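Local coordinates for motility-associated killing factor MakB (Vibrio cholerae serotype O1, PDB 6W1W), which is one component of a three-component cytotoxin that resembles alpha-pore-forming toxins and probably takes part in making membrane pores, at residues R162-S173 against V235-Q246; Y192-G202 against P337-L348. One frame throughout, in Å; residues are numbered along the deposited sequence.

Contact 1: residues R162-S173 against V235-Q246; sequences RIATEIGSLSQS and VQQDLDKLTQLQ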
loop_
_atom_site.group_PDB
_atom_site.type_symbol
_atom_site.label_atom_id
_atom_site.label_comp_id
_atom_site.label_asym_id
_atom_site.label_seq_id
_atom_site.Cartn_x
_atom_site.Cartn_y
_atom_site.Cartn_z
ATOM N N ARG A 162 -13.219 -25.902 -3.037
ATOM C CA ARG A 162 -14.267 -25.186 -2.317
ATOM C C ARG A 162 -13.723 -24.521 -1.060
ATOM O O ARG A 162 -14.091 -23.383 -0.743
ATOM C CB ARG A 162 -15.410 -26.139 -1.964
ATOM C CG ARG A 162 -16.031 -26.831 -3.162
ATOM C CD ARG A 162 -17.268 -27.624 -2.783
ATOM N NE ARG A 162 -17.555 -28.659 -3.771
ATOM C CZ ARG A 162 -17.380 -29.960 -3.562
ATOM N NH1 ARG A 162 -16.934 -30.390 -2.387
ATOM N NH2 ARG A 162 -17.662 -30.833 -4.525
ATOM N N ILE A 163 -12.845 -25.212 -0.333
ATOM C CA ILE A 163 -12.291 -24.633 0.886
ATOM C C ILE A 163 -11.396 -23.444 0.558
ATOM O O ILE A 163 -11.415 -22.425 1.258
ATOM C CB ILE A 163 -11.540 -25.705 1.693
ATOM C CG1 ILE A 163 -12.508 -26.793 2.155
ATOM C CG2 ILE A 163 -10.833 -25.078 2.885
ATOM C CD1 ILE A 163 -11.847 -27.877 2.967
ATOM N N ALA A 164 -10.601 -23.548 -0.509
ATOM C CA ALA A 164 -9.741 -22.430 -0.890
ATOM C C ALA A 164 -10.550 -21.266 -1.452
ATOM O O ALA A 164 -10.179 -20.102 -1.253
ATOM C CB ALA A 164 -8.688 -22.889 -1.900
ATOM N N THR A 165 -11.657 -21.558 -2.142
ATOM C CA THR A 165 -12.501 -20.500 -2.689
ATOM C C THR A 165 -13.279 -19.781 -1.595
ATOM O O THR A 165 -13.541 -18.576 -1.709
ATOM C CB THR A 165 -13.471 -21.070 -3.728
ATOM O OG1 THR A 165 -12.766 -21.944 -4.621
ATOM C CG2 THR A 165 -14.124 -19.954 -4.531
ATOM N N GLU A 166 -13.647 -20.499 -0.533
ATOM C CA GLU A 166 -14.395 -19.884 0.559
ATOM C C GLU A 166 -13.504 -18.979 1.395
ATOM O O GLU A 166 -13.919 -17.882 1.793
ATOM C CB GLU A 166 -15.030 -20.967 1.434
ATOM C CG GLU A 166 -16.315 -20.539 2.105
ATOM C CD GLU A 166 -17.224 -19.786 1.154
ATOM O OE1 GLU A 166 -17.682 -18.682 1.517
ATOM O OE2 GLU A 166 -17.465 -20.285 0.034
ATOM N N ILE A 167 -12.280 -19.429 1.677
ATOM C CA ILE A 167 -11.317 -18.602 2.394
ATOM C C ILE A 167 -11.033 -17.327 1.611
ATOM O O ILE A 167 -10.882 -16.241 2.187
ATOM C CB ILE A 167 -10.036 -19.412 2.666
ATOM C CG1 ILE A 167 -10.327 -20.544 3.653
ATOM C CG2 ILE A 167 -8.929 -18.515 3.184
ATOM C CD1 ILE A 167 -9.239 -21.601 3.717
ATOM N N GLY A 168 -10.974 -17.437 0.282
ATOM C CA GLY A 168 -10.800 -16.256 -0.545
ATOM C C GLY A 168 -12.041 -15.398 -0.624
ATOM O O GLY A 168 -11.947 -14.175 -0.773
ATOM N N SER A 169 -13.219 -16.015 -0.538
ATOM C CA SER A 169 -14.449 -15.232 -0.475
ATOM C C SER A 169 -14.588 -14.548 0.881
ATOM O O SER A 169 -14.946 -13.366 0.955
ATOM C CB SER A 169 -15.654 -16.126 -0.761
ATOM O OG SER A 169 -16.795 -15.359 -1.096
ATOM N N LEU A 170 -14.287 -15.273 1.964
ATOM C CA LEU A 170 -14.290 -14.671 3.293
ATOM C C LEU A 170 -13.342 -13.479 3.371
ATOM O O LEU A 170 -13.687 -12.441 3.945
ATOM C CB LEU A 170 -13.927 -15.724 4.342
ATOM C CG LEU A 170 -13.570 -15.273 5.764
ATOM C CD1 LEU A 170 -14.672 -14.430 6.375
ATOM C CD2 LEU A 170 -13.267 -16.476 6.654
ATOM N N SER A 171 -12.140 -13.606 2.803
ATOM C CA SER A 171 -11.181 -12.510 2.894
ATOM C C SER A 171 -11.636 -11.309 2.069
ATOM O O SER A 171 -11.423 -10.158 2.471
ATOM C CB SER A 171 -9.791 -12.984 2.463
ATOM O OG SER A 171 -8.815 -11.969 2.662
ATOM N N GLN A 172 -12.289 -11.550 0.930
ATOM C CA GLN A 172 -12.721 -10.454 0.069
ATOM C C GLN A 172 -13.955 -9.729 0.595
ATOM O O GLN A 172 -14.131 -8.541 0.300
ATOM C CB GLN A 172 -12.994 -10.958 -1.349
ATOM C CG GLN A 172 -13.256 -9.840 -2.349
ATOM C CD GLN A 172 -13.522 -10.356 -3.744
ATOM O OE1 GLN A 172 -14.467 -9.931 -4.407
ATOM N NE2 GLN A 172 -12.682 -11.276 -4.202
ATOM N N SER A 173 -14.813 -10.405 1.364
ATOM C CA SER A 173 -15.976 -9.721 1.923
ATOM C C SER A 173 -15.589 -8.846 3.111
ATOM O O SER A 173 -16.170 -7.768 3.296
ATOM C CB SER A 173 -17.068 -10.728 2.312
ATOM O OG SER A 173 -16.766 -11.424 3.507
ATOM N N VAL A 235 -19.963 -11.666 5.825
ATOM C CA VAL A 235 -18.860 -12.287 6.553
ATOM C C VAL A 235 -19.349 -13.515 7.310
ATOM O O VAL A 235 -18.681 -14.555 7.336
ATOM C CB VAL A 235 -18.199 -11.267 7.498
ATOM C CG1 VAL A 235 -17.116 -11.939 8.332
ATOM C CG2 VAL A 235 -17.630 -10.099 6.709
ATOM N N GLN A 236 -20.525 -13.418 7.930
ATOM C CA GLN A 236 -21.065 -14.547 8.673
ATOM C C GLN A 236 -21.570 -15.666 7.770
ATOM O O GLN A 236 -21.642 -16.816 8.216
ATOM C CB GLN A 236 -22.181 -14.073 9.603
ATOM C CG GLN A 236 -21.697 -13.657 10.982
ATOM C CD GLN A 236 -21.180 -14.829 11.798
ATOM O OE1 GLN A 236 -21.336 -15.992 11.415
ATOM N NE2 GLN A 236 -20.558 -14.527 12.933
ATOM N N GLN A 237 -21.910 -15.361 6.517
ATOM C CA GLN A 237 -22.322 -16.404 5.582
ATOM C C GLN A 237 -21.127 -17.139 4.993
ATOM O O GLN A 237 -21.230 -18.332 4.679
ATOM C CB GLN A 237 -23.176 -15.808 4.459
ATOM C CG GLN A 237 -24.527 -15.266 4.921
ATOM C CD GLN A 237 -25.271 -14.532 3.818
ATOM O OE1 GLN A 237 -25.034 -14.764 2.631
ATOM N NE2 GLN A 237 -26.172 -13.638 4.208
ATOM N N ASP A 238 -19.997 -16.444 4.827
ATOM C CA ASP A 238 -18.761 -17.101 4.417
ATOM C C ASP A 238 -18.141 -17.878 5.570
ATOM O O ASP A 238 -17.608 -18.974 5.368
ATOM C CB ASP A 238 -17.770 -16.073 3.869
ATOM C CG ASP A 238 -18.243 -15.443 2.570
ATOM O OD1 ASP A 238 -19.048 -16.085 1.860
ATOM O OD2 ASP A 238 -17.809 -14.314 2.253
ATOM N N LEU A 239 -18.210 -17.328 6.786
ATOM C CA LEU A 239 -17.708 -18.039 7.958
ATOM C C LEU A 239 -18.447 -19.354 8.178
ATOM O O LEU A 239 -17.827 -20.378 8.485
ATOM C CB LEU A 239 -17.829 -17.153 9.198
ATOM C CG LEU A 239 -16.645 -16.246 9.534
ATOM C CD1 LEU A 239 -17.082 -15.088 10.426
ATOM C CD2 LEU A 239 -15.545 -17.052 10.205
ATOM N N ASP A 240 -19.775 -19.346 8.039
ATOM C CA ASP A 240 -20.543 -20.564 8.285
ATOM C C ASP A 240 -20.358 -21.569 7.159
ATOM O O ASP A 240 -20.263 -22.775 7.408
ATOM C CB ASP A 240 -22.025 -20.230 8.471
ATOM C CG ASP A 240 -22.348 -19.743 9.873
ATOM O OD1 ASP A 240 -21.424 -19.662 10.710
ATOM O OD2 ASP A 240 -23.531 -19.444 10.138
ATOM N N LYS A 241 -20.304 -21.092 5.913
ATOM C CA LYS A 241 -20.089 -21.984 4.778
ATOM C C LYS A 241 -18.754 -22.711 4.899
ATOM O O LYS A 241 -18.641 -23.888 4.535
ATOM C CB LYS A 241 -20.158 -21.181 3.479
ATOM C CG LYS A 241 -20.383 -21.999 2.219
ATOM C CD LYS A 241 -20.387 -21.091 0.997
ATOM C CE LYS A 241 -21.253 -21.639 -0.127
ATOM N NZ LYS A 241 -22.720 -21.514 0.163
ATOM N N LEU A 242 -17.735 -22.025 5.428
ATOM C CA LEU A 242 -16.411 -22.623 5.559
ATOM C C LEU A 242 -16.416 -23.763 6.571
ATOM O O LEU A 242 -15.875 -24.841 6.304
ATOM C CB LEU A 242 -15.393 -21.551 5.949
ATOM C CG LEU A 242 -13.929 -21.988 6.015
ATOM C CD1 LEU A 242 -13.494 -22.623 4.705
ATOM C CD2 LEU A 242 -13.020 -20.817 6.366
ATOM N N THR A 243 -17.030 -23.542 7.740
ATOM C CA THR A 243 -17.133 -24.589 8.754
ATOM C C THR A 243 -17.688 -25.881 8.167
ATOM O O THR A 243 -17.218 -26.979 8.493
ATOM C CB THR A 243 -18.020 -24.111 9.907
ATOM O OG1 THR A 243 -17.386 -23.019 10.587
ATOM C CG2 THR A 243 -18.284 -25.241 10.898
ATOM N N GLN A 244 -18.687 -25.765 7.291
ATOM C CA GLN A 244 -19.269 -26.944 6.664
ATOM C C GLN A 244 -18.281 -27.612 5.721
ATOM O O GLN A 244 -18.181 -28.844 5.685
ATOM C CB GLN A 244 -20.543 -26.557 5.911
ATOM C CG GLN A 244 -21.767 -27.377 6.278
ATOM C CD GLN A 244 -22.096 -27.286 7.752
ATOM O OE1 GLN A 244 -22.469 -28.279 8.376
ATOM N NE2 GLN A 244 -21.962 -26.091 8.320
ATOM N N LEU A 245 -17.540 -26.815 4.952
ATOM C CA LEU A 245 -16.644 -27.386 3.954
ATOM C C LEU A 245 -15.457 -28.095 4.601
ATOM O O LEU A 245 -15.010 -29.137 4.107
ATOM C CB LEU A 245 -16.168 -26.291 3.004
ATOM C CG LEU A 245 -17.270 -25.647 2.153
ATOM C CD1 LEU A 245 -16.747 -24.459 1.362
ATOM C CD2 LEU A 245 -17.882 -26.673 1.224
ATOM N N GLN A 246 -14.943 -27.558 5.713
ATOM C CA GLN A 246 -13.760 -28.115 6.364
ATOM C C GLN A 246 -14.075 -29.379 7.154
ATOM O O GLN A 246 -13.280 -29.801 7.999
ATOM C CB GLN A 246 -13.120 -27.091 7.300
ATOM C CG GLN A 246 -12.330 -25.995 6.630
ATOM C CD GLN A 246 -11.645 -25.126 7.654
ATOM O OE1 GLN A 246 -11.613 -23.901 7.534
ATOM N NE2 GLN A 246 -11.100 -25.759 8.684
#
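Glu166 and Asp238 face each other across an antiparallel helix pair packed knobs-into-holes, the segment axes 8.9 Å apart with 162° between their directions. Glu166, Leu170, Asp238 and Leu242 are the knobs, two from each helix. Glu166 sits among Asp238, Lys241, Leu242 and Leu245: its CB meets Leu245 CD1 at 3.9 Å, while a bend at chi2 (44°) turns the carboxylate across the Lys241 chain, OE2 nearest its CD. Glu166 OE2 stays 5.4 Å from Lys241 NZ, so any attraction acts at a distance. The Glu166 and Asp238 carboxylates lie near each other without a hydrogen bond, their planes turned 53° apart.

Leucine suits the buried part of the interface, where its branched end fills a hole lined largely by aliphatic groups. Leu170 drops among Val235, Asp238, Leu239 and Leu242, its CD1 reaching Val235 CG1 at 4.0 Å, and Leu242 returns the fit by lodging CD2 against Ile167 CG1 at 3.8 Å. Helix 251-270 covers Ile163 and Ile167 beyond. Asp238 enters a hole lined by Ser169, Ser173, Glu166 and Leu170, where the small serines let its carboxylate approach the backbone of 162-173. Ser173 OG donates to Leu170 O of its own helix and also lies 3.3 Å from Asp238 OD2.

Contact 2: residues Y192-G202 against P337-L348; sequences YIQSMVTISYG and PNVGKPVLVNTL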
loop_
_atom_site.group_PDB
_atom_site.type_symbol
_atom_site.label_atom_id
_atom_site.label_comp_id
_atom_site.label_asym_id
_atom_site.label_seq_id
_atom_site.Cartn_x
_atom_site.Cartn_y
_atom_site.Cartn_z
ATOM N N TYR A 192 -8.824 8.751 8.786
ATOM C CA TYR A 192 -8.978 7.317 8.604
ATOM C C TYR A 192 -8.521 6.563 9.853
ATOM O O TYR A 192 -7.779 7.081 10.689
ATOM C CB TYR A 192 -8.201 6.849 7.367
ATOM C CG TYR A 192 -8.896 7.185 6.062
ATOM C CD1 TYR A 192 -9.356 6.185 5.213
ATOM C CD2 TYR A 192 -9.117 8.504 5.692
ATOM C CE1 TYR A 192 -10.006 6.494 4.023
ATOM C CE2 TYR A 192 -9.763 8.821 4.510
ATOM C CZ TYR A 192 -10.205 7.817 3.680
ATOM O OH TYR A 192 -10.849 8.151 2.509
ATOM N N ILE A 193 -8.993 5.325 9.975
ATOM C CA ILE A 193 -8.674 4.462 11.104
ATOM C C ILE A 193 -8.138 3.147 10.564
ATOM O O ILE A 193 -8.800 2.486 9.757
ATOM C CB ILE A 193 -9.896 4.216 12.009
ATOM C CG1 ILE A 193 -10.269 5.499 12.754
ATOM C CG2 ILE A 193 -9.624 3.075 12.983
ATOM C CD1 ILE A 193 -11.407 5.328 13.732
ATOM N N GLN A 194 -6.945 2.771 11.013
ATOM C CA GLN A 194 -6.277 1.550 10.581
ATOM C C GLN A 194 -6.299 0.547 11.726
ATOM O O GLN A 194 -5.719 0.800 12.789
ATOM C CB GLN A 194 -4.844 1.853 10.136
ATOM C CG GLN A 194 -3.998 0.629 9.823
ATOM C CD GLN A 194 -2.667 0.995 9.194
ATOM O OE1 GLN A 194 -2.543 2.037 8.550
ATOM N NE2 GLN A 194 -1.662 0.144 9.384
ATOM N N SER A 195 -6.974 -0.581 11.514
ATOM C CA SER A 195 -7.080 -1.639 12.509
ATOM C C SER A 195 -6.628 -2.955 11.896
ATOM O O SER A 195 -6.929 -3.242 10.733
ATOM C CB SER A 195 -8.517 -1.774 13.030
ATOM O OG SER A 195 -9.173 -0.516 13.106
ATOM N N MET A 196 -5.915 -3.758 12.682
ATOM C CA MET A 196 -5.360 -5.018 12.200
ATOM C C MET A 196 -6.376 -6.137 12.399
ATOM O O MET A 196 -6.805 -6.401 13.528
ATOM C CB MET A 196 -4.046 -5.343 12.915
ATOM C CG MET A 196 -2.903 -4.383 12.602
ATOM S SD MET A 196 -2.617 -4.140 10.831
ATOM C CE MET A 196 -2.215 -5.804 10.304
ATOM N N VAL A 197 -6.748 -6.797 11.308
ATOM C CA VAL A 197 -7.729 -7.875 11.341
ATOM C C VAL A 197 -6.970 -9.186 11.169
ATOM O O VAL A 197 -6.562 -9.547 10.061
ATOM C CB VAL A 197 -8.802 -7.698 10.265
ATOM C CG1 VAL A 197 -9.819 -8.821 10.347
ATOM C CG2 VAL A 197 -9.464 -6.352 10.410
ATOM N N THR A 198 -6.782 -9.900 12.273
ATOM C CA THR A 198 -6.229 -11.245 12.236
ATOM C C THR A 198 -7.337 -12.242 11.915
ATOM O O THR A 198 -8.358 -12.287 12.610
ATOM C CB THR A 198 -5.585 -11.586 13.576
ATOM O OG1 THR A 198 -4.675 -10.547 13.949
ATOM C CG2 THR A 198 -4.850 -12.913 13.485
ATOM N N ILE A 199 -7.144 -13.030 10.863
ATOM C CA ILE A 199 -7.993 -14.179 10.557
ATOM C C ILE A 199 -7.187 -15.431 10.869
ATOM O O ILE A 199 -6.099 -15.630 10.314
ATOM C CB ILE A 199 -8.453 -14.183 9.092
ATOM C CG1 ILE A 199 -9.018 -12.824 8.691
ATOM C CG2 ILE A 199 -9.479 -15.280 8.858
ATOM C CD1 ILE A 199 -9.385 -12.746 7.222
ATOM N N SER A 200 -7.719 -16.284 11.742
ATOM C CA SER A 200 -6.982 -17.443 12.233
ATOM C C SER A 200 -7.695 -18.716 11.800
ATOM O O SER A 200 -8.770 -19.040 12.314
ATOM C CB SER A 200 -6.825 -17.396 13.755
ATOM O OG SER A 200 -7.798 -18.192 14.402
ATOM N N TYR A 201 -7.087 -19.436 10.868
ATOM C CA TYR A 201 -7.631 -20.683 10.361
ATOM C C TYR A 201 -7.104 -21.848 11.191
ATOM O O TYR A 201 -6.182 -21.705 12.000
ATOM C CB TYR A 201 -7.271 -20.864 8.884
ATOM C CG TYR A 201 -7.664 -19.683 8.022
ATOM C CD1 TYR A 201 -6.823 -18.578 7.889
ATOM C CD2 TYR A 201 -8.873 -19.666 7.348
ATOM C CE1 TYR A 201 -7.184 -17.487 7.107
ATOM C CE2 TYR A 201 -9.242 -18.584 6.568
ATOM C CZ TYR A 201 -8.398 -17.497 6.447
ATOM O OH TYR A 201 -8.779 -16.425 5.667
ATOM N N GLY A 202 -7.710 -23.013 10.977
ATOM C CA GLY A 202 -7.344 -24.224 11.690
ATOM C C GLY A 202 -7.852 -25.439 10.947
ATOM O O GLY A 202 -8.642 -25.336 10.007
ATOM N N PRO A 337 -1.392 7.319 11.101
ATOM C CA PRO A 337 -2.812 6.957 11.110
ATOM C C PRO A 337 -3.275 6.567 12.504
ATOM O O PRO A 337 -2.498 6.083 13.333
ATOM C CB PRO A 337 -2.887 5.770 10.144
ATOM C CG PRO A 337 -1.518 5.166 10.201
ATOM C CD PRO A 337 -0.567 6.320 10.394
ATOM N N ASN A 338 -4.557 6.802 12.764
ATOM C CA ASN A 338 -5.137 6.407 14.039
ATOM C C ASN A 338 -5.213 4.888 14.115
ATOM O O ASN A 338 -5.695 4.230 13.186
ATOM C CB ASN A 338 -6.523 7.024 14.210
ATOM C CG ASN A 338 -6.528 8.522 13.972
ATOM O OD1 ASN A 338 -5.881 9.020 13.049
ATOM N ND2 ASN A 338 -7.257 9.249 14.811
ATOM N N VAL A 339 -4.724 4.329 15.215
ATOM C CA VAL A 339 -4.671 2.883 15.378
ATOM C C VAL A 339 -5.924 2.450 16.130
ATOM O O VAL A 339 -6.085 2.750 17.316
ATOM C CB VAL A 339 -3.397 2.443 16.106
ATOM C CG1 VAL A 339 -3.147 0.957 15.891
ATOM C CG2 VAL A 339 -2.212 3.265 15.632
ATOM N N GLY A 340 -6.819 1.759 15.428
ATOM C CA GLY A 340 -7.995 1.187 16.044
ATOM C C GLY A 340 -7.682 -0.100 16.782
ATOM O O GLY A 340 -6.568 -0.622 16.753
ATOM N N LYS A 341 -8.695 -0.614 17.462
ATOM C CA LYS A 341 -8.520 -1.851 18.208
ATOM C C LYS A 341 -8.514 -3.031 17.243
ATOM O O LYS A 341 -9.388 -3.116 16.370
ATOM C CB LYS A 341 -9.624 -2.012 19.249
ATOM C CG LYS A 341 -9.757 -0.829 20.200
ATOM C CD LYS A 341 -10.514 -1.214 21.460
ATOM C CE LYS A 341 -10.598 -0.055 22.441
ATOM N NZ LYS A 341 -11.193 -0.479 23.744
ATOM N N PRO A 342 -7.550 -3.941 17.346
ATOM C CA PRO A 342 -7.521 -5.091 16.438
ATOM C C PRO A 342 -8.652 -6.056 16.744
ATOM O O PRO A 342 -9.167 -6.120 17.861
ATOM C CB PRO A 342 -6.160 -5.730 16.719
ATOM C CG PRO A 342 -5.873 -5.348 18.138
ATOM C CD PRO A 342 -6.429 -3.961 18.301
ATOM N N VAL A 343 -9.037 -6.818 15.725
ATOM C CA VAL A 343 -10.122 -7.786 15.836
ATOM C C VAL A 343 -9.649 -9.111 15.250
ATOM O O VAL A 343 -9.075 -9.141 14.156
ATOM C CB VAL A 343 -11.403 -7.285 15.137
ATOM C CG1 VAL A 343 -11.094 -6.113 14.220
ATOM C CG2 VAL A 343 -12.078 -8.407 14.363
ATOM N N LEU A 344 -9.874 -10.200 15.986
ATOM C CA LEU A 344 -9.496 -11.541 15.556
ATOM C C LEU A 344 -10.731 -12.276 15.043
ATOM O O LEU A 344 -11.683 -12.502 15.799
ATOM C CB LEU A 344 -8.843 -12.312 16.705
ATOM C CG LEU A 344 -8.769 -13.840 16.598
ATOM C CD1 LEU A 344 -7.974 -14.288 15.380
ATOM C CD2 LEU A 344 -8.179 -14.439 17.864
ATOM N N VAL A 345 -10.704 -12.662 13.769
ATOM C CA VAL A 345 -11.759 -13.460 13.154
ATOM C C VAL A 345 -11.330 -14.922 13.252
ATOM O O VAL A 345 -10.604 -15.432 12.396
ATOM C CB VAL A 345 -12.017 -13.040 11.703
ATOM C CG1 VAL A 345 -13.207 -13.791 11.137
ATOM C CG2 VAL A 345 -12.233 -11.543 11.608
ATOM N N ASN A 346 -11.794 -15.608 14.293
ATOM C CA ASN A 346 -11.418 -16.995 14.562
ATOM C C ASN A 346 -12.388 -17.927 13.834
ATOM O O ASN A 346 -13.539 -18.081 14.254
ATOM C CB ASN A 346 -11.425 -17.244 16.069
ATOM C CG ASN A 346 -10.858 -18.602 16.455
ATOM O OD1 ASN A 346 -10.916 -19.563 15.687
ATOM N ND2 ASN A 346 -10.314 -18.688 17.669
ATOM N N THR A 347 -11.918 -18.574 12.763
ATOM C CA THR A 347 -12.804 -19.376 11.924
ATOM C C THR A 347 -13.022 -20.795 12.435
ATOM O O THR A 347 -13.988 -21.443 12.016
ATOM C CB THR A 347 -12.278 -19.448 10.485
ATOM O OG1 THR A 347 -11.129 -20.302 10.431
ATOM C CG2 THR A 347 -11.910 -18.061 9.975
ATOM N N LEU A 348 -12.161 -21.306 13.312
ATOM C CA LEU A 348 -12.442 -22.606 13.909
ATOM C C LEU A 348 -13.407 -22.505 15.086
ATOM O O LEU A 348 -13.738 -23.533 15.687
ATOM C CB LEU A 348 -11.140 -23.306 14.335
ATOM C CG LEU A 348 -10.166 -22.656 15.322
ATOM C CD1 LEU A 348 -9.880 -23.596 16.484
ATOM C CD2 LEU A 348 -8.865 -22.255 14.634
#
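Parallel pairing of the two inner strands of a four-stranded mixed sheet joins 192-202 to 337-348, in two short ladders whose register shifts by one residue. In the first ladder, Gln194 bonds in both directions: its N donates nearly straight to Asn338 O (2.9 Å, 170° at the hydrogen), and its O accepts from Gly340 N (3.0 Å), which approaches from above the carbonyl plane. Glycine suits this position because a CB there would run into Ser195 OG and Ile193 CG2. Lys341 and Pro342 span the shift; proline has no N-H to offer a ladder and packs its CB beside Met196 O, and the bonding resumes at Val343 N, which donates to Met196 O.

The second ladder sorts its side chains by face. Val197, Ile199, Val343 and Val345 turn to the buried side, where branched residues fill the space under helices 225-230 and 157-176; Val197 CG1 meets Val345 CG2 at 3.9 Å, crossing it at a slant. Thr198, Ser200, Leu344 and Asn346 lie on the other, partly exposed face, and there Leu344 reaches across to touch Ser200 CB with CD1 at 3.7 Å.

Ser200 N donates to Val345 O (3.1 Å), and Ser200 O closes the ladder with two donors from one residue, Thr347 N at 3.2 Å and Thr347 OG1 at 3.3 Å. A chi1 of 73° keeps OG1 near its backbone N, where the two can share an acceptor; both approach from the same face of its plane. Thr347 CG2 is left to face Ile199 CG2 and the apolar side. With strand 209-220 pairing antiparallel to 193-203 and strand 351-354 to 338-346, the arrangement is that of a mixed sheet with a parallel central pair and antiparallel edges.

Contact 1 is a buried helix-to-helix interface; contact 2, partly buried, is strand pairing within the sheet that helix 157-176 helps to cover. Their centres are about 17 Å apart, and they meet where Thr347 CG2 touches both Leu170 CD2 and Leu239 CD2, so the methyl of one threonine fits against both helices while its hydroxyl serves the ladder. Tyr201 also packs on Ile167, and Gln246 NE2 makes a weak hydrogen bond to Gly202 O. Contact 1 is held by interlocking side chains with apolar contacts among them and accommodates an acidic pair, whereas contact 2 rests on backbone bonds with apolar residues on its covered face. Along the chain their segments alternate, interleaving helices and strands.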